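Long-range contacts in thioredoxin domain-containing protein (Sinorhizobium meliloti, PDB 3U5R), which is of unknown function but, as a thioredoxin-fold protein of the AhpC/TSA family, may act as an antioxidant oxidoreductase: residues L93-I98 and Y123-L128; A38-L43 and F51-F56; L81-G86 and D177-V182. One frame throughout, in Å; residues are numbered along the deposited sequence.

Contact 1: L93-I98 and Y123-L128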
loop_
_atom_site.group_PDB
_atom_site.type_symbol
_atom_site.label_atom_id
_atom_site.label_comp_id
_atom_site.label_asym_id
_atom_site.label_seq_id
_atom_site.Cartn_x
_atom_site.Cartn_y
_atom_site.Cartn_z
ATOM N N LEU A 93 -2.294 -13.857 1.182
ATOM C CA LEU A 93 -1.839 -12.469 1.109
ATOM C C LEU A 93 -2.195 -11.680 2.391
ATOM O O LEU A 93 -3.362 -11.705 2.811
ATOM C CB LEU A 93 -2.503 -11.793 -0.077
ATOM C CG LEU A 93 -2.206 -10.321 -0.129
ATOM C CD1 LEU A 93 -0.766 -10.165 -0.662
ATOM C CD2 LEU A 93 -3.193 -9.671 -1.041
ATOM N N ALA A 94 -1.206 -11.033 3.007
ATOM C CA ALA A 94 -1.424 -10.022 4.014
ATOM C C ALA A 94 -1.309 -8.655 3.357
ATOM O O ALA A 94 -0.399 -8.429 2.559
ATOM C CB ALA A 94 -0.389 -10.145 5.141
ATOM N N VAL A 95 -2.211 -7.738 3.685
ATOM C CA VAL A 95 -2.121 -6.355 3.199
ATOM C C VAL A 95 -1.973 -5.448 4.355
ATOM O O VAL A 95 -2.701 -5.552 5.367
ATOM C CB VAL A 95 -3.377 -5.912 2.369
ATOM C CG1 VAL A 95 -3.325 -4.417 2.003
ATOM C CG2 VAL A 95 -3.533 -6.780 1.074
ATOM N N VAL A 96 -1.008 -4.521 4.273
ATOM C CA VAL A 96 -0.923 -3.476 5.310
ATOM C C VAL A 96 -0.912 -2.180 4.607
ATOM O O VAL A 96 -0.002 -1.974 3.769
ATOM C CB VAL A 96 0.332 -3.615 6.191
ATOM C CG1 VAL A 96 1.567 -3.825 5.330
ATOM C CG2 VAL A 96 0.496 -2.393 7.082
ATOM N N ALA A 97 -1.829 -1.273 4.975
ATOM C CA ALA A 97 -1.818 0.067 4.432
ATOM C C ALA A 97 -1.305 1.089 5.405
ATOM O O ALA A 97 -1.570 0.970 6.583
ATOM C CB ALA A 97 -3.262 0.473 3.970
ATOM N N ILE A 98 -0.641 2.140 4.923
ATOM C CA ILE A 98 0.026 3.097 5.802
ATOM C C ILE A 98 -0.263 4.520 5.271
ATOM O O ILE A 98 -0.134 4.779 4.084
ATOM C CB ILE A 98 1.572 2.876 5.839
ATOM C CG1 ILE A 98 1.888 1.500 6.454
ATOM C CG2 ILE A 98 2.263 4.010 6.675
ATOM C CD1 ILE A 98 3.378 1.056 6.234
ATOM N N TYR A 123 -12.489 -1.486 4.748
ATOM C CA TYR A 123 -11.113 -2.023 4.623
ATOM C C TYR A 123 -10.948 -3.181 5.617
ATOM O O TYR A 123 -10.970 -2.943 6.823
ATOM C CB TYR A 123 -10.124 -0.886 4.989
ATOM C CG TYR A 123 -9.916 0.199 3.937
ATOM C CD1 TYR A 123 -10.396 0.056 2.612
ATOM C CD2 TYR A 123 -9.165 1.297 4.228
ATOM C CE1 TYR A 123 -10.109 1.020 1.604
ATOM C CE2 TYR A 123 -8.903 2.310 3.244
ATOM C CZ TYR A 123 -9.380 2.163 1.951
ATOM O OH TYR A 123 -9.096 3.163 1.017
ATOM N N GLY A 124 -10.765 -4.401 5.128
ATOM C CA GLY A 124 -10.485 -5.521 6.001
ATOM C C GLY A 124 -9.023 -5.598 6.502
ATOM O O GLY A 124 -8.718 -6.314 7.457
ATOM N N PHE A 125 -8.134 -4.864 5.874
ATOM C CA PHE A 125 -6.671 -4.939 6.204
ATOM C C PHE A 125 -6.340 -3.846 7.230
ATOM O O PHE A 125 -7.062 -2.840 7.338
ATOM C CB PHE A 125 -5.845 -4.678 4.948
ATOM C CG PHE A 125 -6.365 -3.523 4.130
ATOM C CD1 PHE A 125 -7.234 -3.741 3.091
ATOM C CD2 PHE A 125 -5.968 -2.217 4.417
ATOM C CE1 PHE A 125 -7.717 -2.671 2.288
ATOM C CE2 PHE A 125 -6.422 -1.106 3.609
ATOM C CZ PHE A 125 -7.351 -1.351 2.560
ATOM N N PRO A 126 -5.269 -4.048 7.995
ATOM C CA PRO A 126 -4.927 -2.942 8.866
ATOM C C PRO A 126 -4.502 -1.648 8.071
ATOM O O PRO A 126 -3.737 -1.720 7.088
ATOM C CB PRO A 126 -3.770 -3.519 9.710
ATOM C CG PRO A 126 -3.172 -4.667 8.768
ATOM C CD PRO A 126 -4.421 -5.252 8.200
ATOM N N TYR A 127 -5.002 -0.489 8.517
ATOM C CA TYR A 127 -4.663 0.778 7.932
ATOM C C TYR A 127 -4.092 1.626 9.033
ATOM O O TYR A 127 -4.788 2.029 9.963
ATOM C CB TYR A 127 -5.933 1.386 7.301
ATOM C CG TYR A 127 -5.744 2.653 6.546
ATOM C CD1 TYR A 127 -4.463 3.097 6.131
ATOM C CD2 TYR A 127 -6.851 3.464 6.253
ATOM C CE1 TYR A 127 -4.325 4.325 5.444
ATOM C CE2 TYR A 127 -6.715 4.668 5.535
ATOM C CZ TYR A 127 -5.480 5.082 5.139
ATOM O OH TYR A 127 -5.373 6.304 4.478
ATOM N N LEU A 128 -2.805 1.907 8.922
ATOM C CA LEU A 128 -2.046 2.428 10.052
ATOM C C LEU A 128 -1.550 3.814 9.809
ATOM O O LEU A 128 -1.317 4.197 8.665
ATOM C CB LEU A 128 -0.826 1.530 10.218
ATOM C CG LEU A 128 -1.228 0.055 10.295
ATOM C CD1 LEU A 128 0.015 -0.814 10.441
ATOM C CD2 LEU A 128 -2.242 -0.221 11.489
#
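Ala97 and Ile98 pair in parallel with Tyr127 and Leu128 in a beta-alpha-beta unit made of strand 93-99, helix 111-121 and strand 127-129. Two backbone hydrogen bonds fix the register. Ala97 N gives one to Pro126 O at 2.9 Å. Leu128 N gives the other to Ala97 O at 2.8 Å. Before the strand pairing starts, the two chains are held by side chains. Phe125 CG sits between its own backbone N and carbonyl carbon (chi1 44°), and this turns the ring beside Val95 and Ala97. Val95 CG1 lies over one ring face in a CH-pi contact, 4.3 Å from the Phe125 centroid. Tyr123 CB covers the opposite face, near the rim. Ala97 CB touches two aromatic rings, obliquely in each case. It is 3.6 Å from Phe125 CE2 and also 3.6 Å from Tyr127 CD1. The Pro126 ring comes close to the Val95 carbonyl, with CD 3.3 Å from Val95 O. On the face opposite Ala97 and Tyr127, Val96 CG2 meets Leu128 CD1 at 3.7 Å, the two side chains crossing at about a right angle. With a serine in place of Phe125, the ring would be lost and a gap would probably open between Val95 CG1 and Tyr123, leaving Ala97 CB with one aromatic neighbour fewer. The Tyr127 hydroxyl is hydrogen-bonded to Asn69 and Asn99. Strand 127-129 is the outermost strand on its side of the five-stranded mixed sheet, and strand 93-99 pairs on its other edge with strand 61-66. Phe125 packs on Ala85 of helix 78-88, and Tyr127 on Val114 and Val118 of helix 111-121.

Contact 2: A38-L43 and F51-F56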
loop_
_atom_site.group_PDB
_atom_site.type_symbol
_atom_site.label_atom_id
_atom_site.label_comp_id
_atom_site.label_asym_id
_atom_site.label_seq_id
_atom_site.Cartn_x
_atom_site.Cartn_y
_atom_site.Cartn_z
ATOM N N ALA A 38 11.924 -6.010 3.041
ATOM C CA ALA A 38 10.896 -5.174 3.638
ATOM C C ALA A 38 11.467 -4.637 4.964
ATOM O O ALA A 38 12.001 -5.404 5.764
ATOM C CB ALA A 38 9.686 -6.059 3.938
ATOM N N ALA A 39 11.393 -3.332 5.180
ATOM C CA ALA A 39 11.929 -2.761 6.391
ATOM C C ALA A 39 10.904 -3.025 7.499
ATOM O O ALA A 39 9.670 -3.038 7.244
ATOM C CB ALA A 39 12.102 -1.265 6.207
ATOM N N ASP A 40 11.401 -3.217 8.718
ATOM C CA ASP A 40 10.527 -3.501 9.827
ATOM C C ASP A 40 9.909 -2.189 10.322
ATOM O O ASP A 40 10.412 -1.101 10.015
ATOM C CB ASP A 40 11.210 -4.250 10.964
ATOM C CG ASP A 40 10.177 -5.124 11.801
ATOM O OD1 ASP A 40 8.918 -4.968 11.718
ATOM O OD2 ASP A 40 10.654 -6.007 12.530
ATOM N N PHE A 41 8.773 -2.262 11.012
ATOM C CA PHE A 41 8.160 -1.016 11.509
ATOM C C PHE A 41 7.384 -1.397 12.750
ATOM O O PHE A 41 7.178 -2.589 13.031
ATOM C CB PHE A 41 7.164 -0.450 10.462
ATOM C CG PHE A 41 6.167 -1.505 9.932
ATOM C CD1 PHE A 41 5.019 -1.828 10.642
ATOM C CD2 PHE A 41 6.416 -2.177 8.744
ATOM C CE1 PHE A 41 4.110 -2.794 10.158
ATOM C CE2 PHE A 41 5.551 -3.170 8.260
ATOM C CZ PHE A 41 4.376 -3.481 8.988
ATOM N N VAL A 42 6.914 -0.396 13.480
ATOM C CA VAL A 42 5.892 -0.601 14.507
ATOM C C VAL A 42 4.939 0.575 14.328
ATOM O O VAL A 42 5.366 1.723 14.384
ATOM C CB VAL A 42 6.523 -0.651 15.912
ATOM C CG1 VAL A 42 7.503 0.511 16.093
ATOM C CG2 VAL A 42 5.454 -0.633 16.976
ATOM N N LEU A 43 3.648 0.315 14.090
ATOM C CA LEU A 43 2.745 1.423 13.700
ATOM C C LEU A 43 1.365 1.126 14.257
ATOM O O LEU A 43 0.993 -0.014 14.344
ATOM C CB LEU A 43 2.600 1.441 12.155
ATOM C CG LEU A 43 3.790 2.014 11.356
ATOM C CD1 LEU A 43 3.475 1.872 9.917
ATOM C CD2 LEU A 43 4.150 3.454 11.596
ATOM N N PHE A 51 1.294 -2.863 15.118
ATOM C CA PHE A 51 1.621 -3.917 14.147
ATOM C C PHE A 51 3.054 -3.760 13.736
ATOM O O PHE A 51 3.535 -2.645 13.568
ATOM C CB PHE A 51 0.731 -3.835 12.896
ATOM C CG PHE A 51 -0.738 -3.960 13.196
ATOM C CD1 PHE A 51 -1.445 -2.876 13.650
ATOM C CD2 PHE A 51 -1.398 -5.162 13.029
ATOM C CE1 PHE A 51 -2.799 -3.016 13.960
ATOM C CE2 PHE A 51 -2.800 -5.305 13.313
ATOM C CZ PHE A 51 -3.459 -4.248 13.795
ATOM N N THR A 52 3.746 -4.912 13.589
ATOM C CA THR A 52 5.105 -4.979 13.092
ATOM C C THR A 52 5.084 -6.051 11.989
ATOM O O THR A 52 4.071 -6.751 11.845
ATOM C CB THR A 52 6.083 -5.406 14.205
ATOM O OG1 THR A 52 5.908 -6.800 14.511
ATOM C CG2 THR A 52 5.831 -4.621 15.473
ATOM N N LEU A 53 6.182 -6.212 11.231
ATOM C CA LEU A 53 6.296 -7.383 10.313
ATOM C C LEU A 53 5.981 -8.743 10.919
ATOM O O LEU A 53 5.412 -9.609 10.234
ATOM C CB LEU A 53 7.647 -7.462 9.609
ATOM C CG LEU A 53 8.079 -6.452 8.563
ATOM C CD1 LEU A 53 9.550 -6.723 8.219
ATOM C CD2 LEU A 53 7.173 -6.487 7.296
ATOM N N ALA A 54 6.315 -8.946 12.199
ATOM C CA ALA A 54 6.092 -10.254 12.816
ATOM C C ALA A 54 4.604 -10.575 12.848
ATOM O O ALA A 54 4.257 -11.750 12.920
ATOM C CB ALA A 54 6.649 -10.342 14.276
ATOM N N GLU A 55 3.733 -9.570 12.806
ATOM C CA GLU A 55 2.299 -9.877 12.841
ATOM C C GLU A 55 1.795 -10.487 11.536
ATOM O O GLU A 55 0.661 -11.047 11.465
ATOM C CB GLU A 55 1.488 -8.586 13.168
ATOM C CG GLU A 55 1.318 -8.392 14.654
ATOM C CD GLU A 55 2.660 -8.120 15.406
ATOM O OE1 GLU A 55 3.280 -7.059 15.215
ATOM O OE2 GLU A 55 3.101 -8.985 16.181
ATOM N N PHE A 56 2.600 -10.392 10.482
ATOM C CA PHE A 56 2.150 -10.936 9.179
ATOM C C PHE A 56 2.951 -12.123 8.767
ATOM O O PHE A 56 2.865 -12.553 7.617
ATOM C CB PHE A 56 2.225 -9.811 8.139
ATOM C CG PHE A 56 1.443 -8.588 8.566
ATOM C CD1 PHE A 56 0.026 -8.586 8.483
ATOM C CD2 PHE A 56 2.078 -7.501 9.092
ATOM C CE1 PHE A 56 -0.717 -7.493 8.938
ATOM C CE2 PHE A 56 1.342 -6.380 9.582
ATOM C CZ PHE A 56 -0.076 -6.411 9.495
HETATM O O HOH W 1 8.687 -7.747 13.322
#
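Leu43 and Phe51 form an antiparallel hydrogen-bonded pair, each N bonded to the other's O at 3.0 Å, at the end of the small hairpin 43-44/50-51. The segments stay close beyond it, Thr52 CA 3.2 Å from Phe41 O, but the next hydrogen bond comes from a side chain. Asp40 OD1 accepts two backbone N-H groups from opposite faces of its carboxylate plane. Leu53 N comes from the syn side at 3.0 Å, and Phe41 N from the anti side at 2.8 Å. Asp40 OD2 reaches Ala54 N through a water. With chi1 at 49°, the Phe41 ring is folded back over its own backbone and lies against segment 51-56. Leu53 N is over one face, and Phe51 O is at the edge, 3.4 Å from Phe41 CD1. Leu53 CD2 packs on Phe41 CE2 at 3.8 Å. Thr52 N and OG1 both donate to Glu55 OE1, which steadies the 3-10 turn 53-55. The contact is thus polar on one side and apolar on the other. The exposed Asp40 holds Leu53 N directly and Ala54 N through water at the turn's start, while Phe41 and Leu53 face inward to helix 134-139 and strand 61-66.

Contact 3: L81-G86 and D177-V182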
loop_
_atom_site.group_PDB
_atom_site.type_symbol
_atom_site.label_atom_id
_atom_site.label_comp_id
_atom_site.label_asym_id
_atom_site.label_seq_id
_atom_site.Cartn_x
_atom_site.Cartn_y
_atom_site.Cartn_z
ATOM N N LEU A 81 -9.447 -1.726 -3.948
ATOM C CA LEU A 81 -8.433 -2.198 -3.038
ATOM C C LEU A 81 -9.058 -3.010 -1.893
ATOM O O LEU A 81 -8.506 -4.028 -1.461
ATOM C CB LEU A 81 -7.714 -0.987 -2.478
ATOM C CG LEU A 81 -6.599 -1.236 -1.450
ATOM C CD1 LEU A 81 -5.543 -2.156 -2.100
ATOM C CD2 LEU A 81 -5.966 0.161 -1.074
ATOM N N ALA A 82 -10.196 -2.535 -1.356
ATOM C CA ALA A 82 -10.853 -3.259 -0.301
ATOM C C ALA A 82 -11.336 -4.611 -0.853
ATOM O O ALA A 82 -11.225 -5.660 -0.174
ATOM C CB ALA A 82 -12.019 -2.402 0.304
ATOM N N LYS A 83 -11.848 -4.608 -2.079
ATOM C CA LYS A 83 -12.277 -5.856 -2.723
ATOM C C LYS A 83 -11.085 -6.834 -2.951
ATOM O O LYS A 83 -11.121 -8.064 -2.601
ATOM C CB LYS A 83 -12.941 -5.497 -4.070
ATOM C CG LYS A 83 -13.218 -6.692 -5.031
ATOM C CD LYS A 83 -14.079 -7.734 -4.344
ATOM C CE LYS A 83 -14.681 -8.715 -5.403
ATOM N NZ LYS A 83 -14.724 -7.883 -6.685
ATOM N N PHE A 84 -10.008 -6.289 -3.510
ATOM C CA PHE A 84 -8.767 -7.055 -3.736
ATOM C C PHE A 84 -8.284 -7.689 -2.438
ATOM O O PHE A 84 -8.033 -8.896 -2.380
ATOM C CB PHE A 84 -7.712 -6.067 -4.246
ATOM C CG PHE A 84 -6.291 -6.585 -4.218
ATOM C CD1 PHE A 84 -5.796 -7.323 -5.247
ATOM C CD2 PHE A 84 -5.445 -6.279 -3.180
ATOM C CE1 PHE A 84 -4.426 -7.772 -5.250
ATOM C CE2 PHE A 84 -4.080 -6.711 -3.216
ATOM C CZ PHE A 84 -3.624 -7.458 -4.223
ATOM N N ALA A 85 -8.078 -6.864 -1.402
ATOM C CA ALA A 85 -7.545 -7.442 -0.153
ATOM C C ALA A 85 -8.493 -8.550 0.375
ATOM O O ALA A 85 -8.023 -9.611 0.760
ATOM C CB ALA A 85 -7.269 -6.377 0.919
ATOM N N GLY A 86 -9.813 -8.295 0.373
ATOM C CA GLY A 86 -10.809 -9.298 0.804
ATOM C C GLY A 86 -10.740 -10.566 -0.055
ATOM O O GLY A 86 -10.740 -11.706 0.475
ATOM N N ASP A 177 -2.671 -5.769 -12.639
ATOM C CA ASP A 177 -1.196 -5.862 -12.466
ATOM C C ASP A 177 -0.815 -6.442 -11.094
ATOM O O ASP A 177 -0.020 -7.408 -11.023
ATOM C CB ASP A 177 -0.486 -4.497 -12.677
ATOM C CG ASP A 177 -0.569 -3.975 -14.152
ATOM O OD1 ASP A 177 -1.498 -4.378 -14.837
ATOM O OD2 ASP A 177 0.240 -3.107 -14.615
ATOM N N LEU A 178 -1.399 -5.896 -10.029
ATOM C CA LEU A 178 -1.122 -6.407 -8.682
ATOM C C LEU A 178 -1.660 -7.799 -8.476
ATOM O O LEU A 178 -0.985 -8.652 -7.906
ATOM C CB LEU A 178 -1.705 -5.481 -7.592
ATOM C CG LEU A 178 -0.839 -4.948 -6.510
ATOM C CD1 LEU A 178 -1.727 -4.548 -5.332
ATOM C CD2 LEU A 178 0.362 -5.808 -6.129
ATOM N N ARG A 179 -2.866 -8.056 -8.968
ATOM C CA ARG A 179 -3.427 -9.403 -8.895
ATOM C C ARG A 179 -2.526 -10.408 -9.562
ATOM O O ARG A 179 -2.221 -11.407 -8.977
ATOM C CB ARG A 179 -4.824 -9.458 -9.504
ATOM C CG ARG A 179 -5.841 -8.704 -8.582
ATOM C CD ARG A 179 -7.259 -8.540 -9.336
ATOM N NE ARG A 179 -8.302 -7.988 -8.455
ATOM C CZ ARG A 179 -9.016 -8.677 -7.576
ATOM N NH1 ARG A 179 -8.916 -9.989 -7.449
ATOM N NH2 ARG A 179 -9.983 -8.040 -6.917
ATOM N N ALA A 180 -2.101 -10.138 -10.793
ATOM C CA ALA A 180 -1.187 -11.057 -11.473
ATOM C C ALA A 180 0.097 -11.322 -10.652
ATOM O O ALA A 180 0.516 -12.478 -10.514
ATOM C CB ALA A 180 -0.864 -10.553 -12.936
ATOM N N ALA A 181 0.677 -10.285 -10.063
ATOM C CA ALA A 181 1.890 -10.397 -9.225
ATOM C C ALA A 181 1.622 -11.264 -7.952
ATOM O O ALA A 181 2.370 -12.196 -7.643
ATOM C CB ALA A 181 2.382 -8.989 -8.834
ATOM N N VAL A 182 0.515 -11.001 -7.252
ATOM C CA VAL A 182 0.152 -11.826 -6.100
ATOM C C VAL A 182 -0.046 -13.304 -6.456
ATOM O O VAL A 182 0.490 -14.191 -5.754
ATOM C CB VAL A 182 -1.110 -11.261 -5.368
ATOM C CG1 VAL A 182 -1.505 -12.229 -4.207
ATOM C CG2 VAL A 182 -0.764 -9.881 -4.825
#
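The Phe84 ring and the Arg179 guanidinium stand almost perpendicular, their planes 88° apart. The ring turns its edge to the guanidinium: Phe84 CD1 lies over one guanidinium face, 4.1 Å above the plane and offset toward the rim. Lys83 CG is at the guanidinium edge, 4.0 Å from Arg179 NH2. The ring edge also meets aliphatic carbons. Arg179 CG lies in the ring plane, 3.6 Å from Phe84 CD1. Val182 CG2 is at the edge too, 3.8 Å from Phe84 CZ. Leu178 CD1 approaches the same CZ obliquely, at 3.6 Å. Phe84 therefore reaches three side chains on two turns of the other helix, Leu178 and Arg179 on one and Val182 on the next. Its CG is anti to the backbone N (chi1 166°), which sends the ring into the gap between the helices. The Arg179 chain is extended from CG to NE and runs past Phe84 in the opposite direction. This carries NH2 over the backbone of the first helix, 3.5 Å from Phe84 CA. There NH2 makes a salt bridge with Asp87, one turn further along helix 78-88. That carboxylate probably also offsets the nearby positive charge of Lys83, whose NZ is 4.7 Å from Arg179 NH2. The axes of segments 81-86 and 177-182 come within 11.6 Å and run nearly parallel, 13° apart. The phenyl ring occupies much of this interval, consistent with the wide spacing. On the sheet side, Phe84 and Leu178 both touch Leu63 of strand 61-66, and Val182 touches Leu149 of strand 146-150. Two near-parallel helices side by side on one face of the central mixed sheet are characteristic of the thioredoxin fold, and here helix 176-186 follows the hairpin 146-150/156-160 as its C-terminal beta-beta-alpha unit.

In the fold
From the N terminus, contact 2 closes first, over the short hairpin 43-44/50-51. The chain then enters the central sheet at strand 61-66 and continues into helix 78-88, where contact 3 opens. Contact 1 opens and closes next, around helix 111-121, and so falls wholly within the long span of contact 3. That span ends only at helix 176-186. Contact 1 lies between the other two. Leu128 and Pro126 touch Phe51 and Phe56 of contact 2, while Phe125 and Val95 touch Ala85 of contact 3. Contacts 2 and 3 do not meet. Together they tie the hairpin, the sheet edge and the paired helices into one domain.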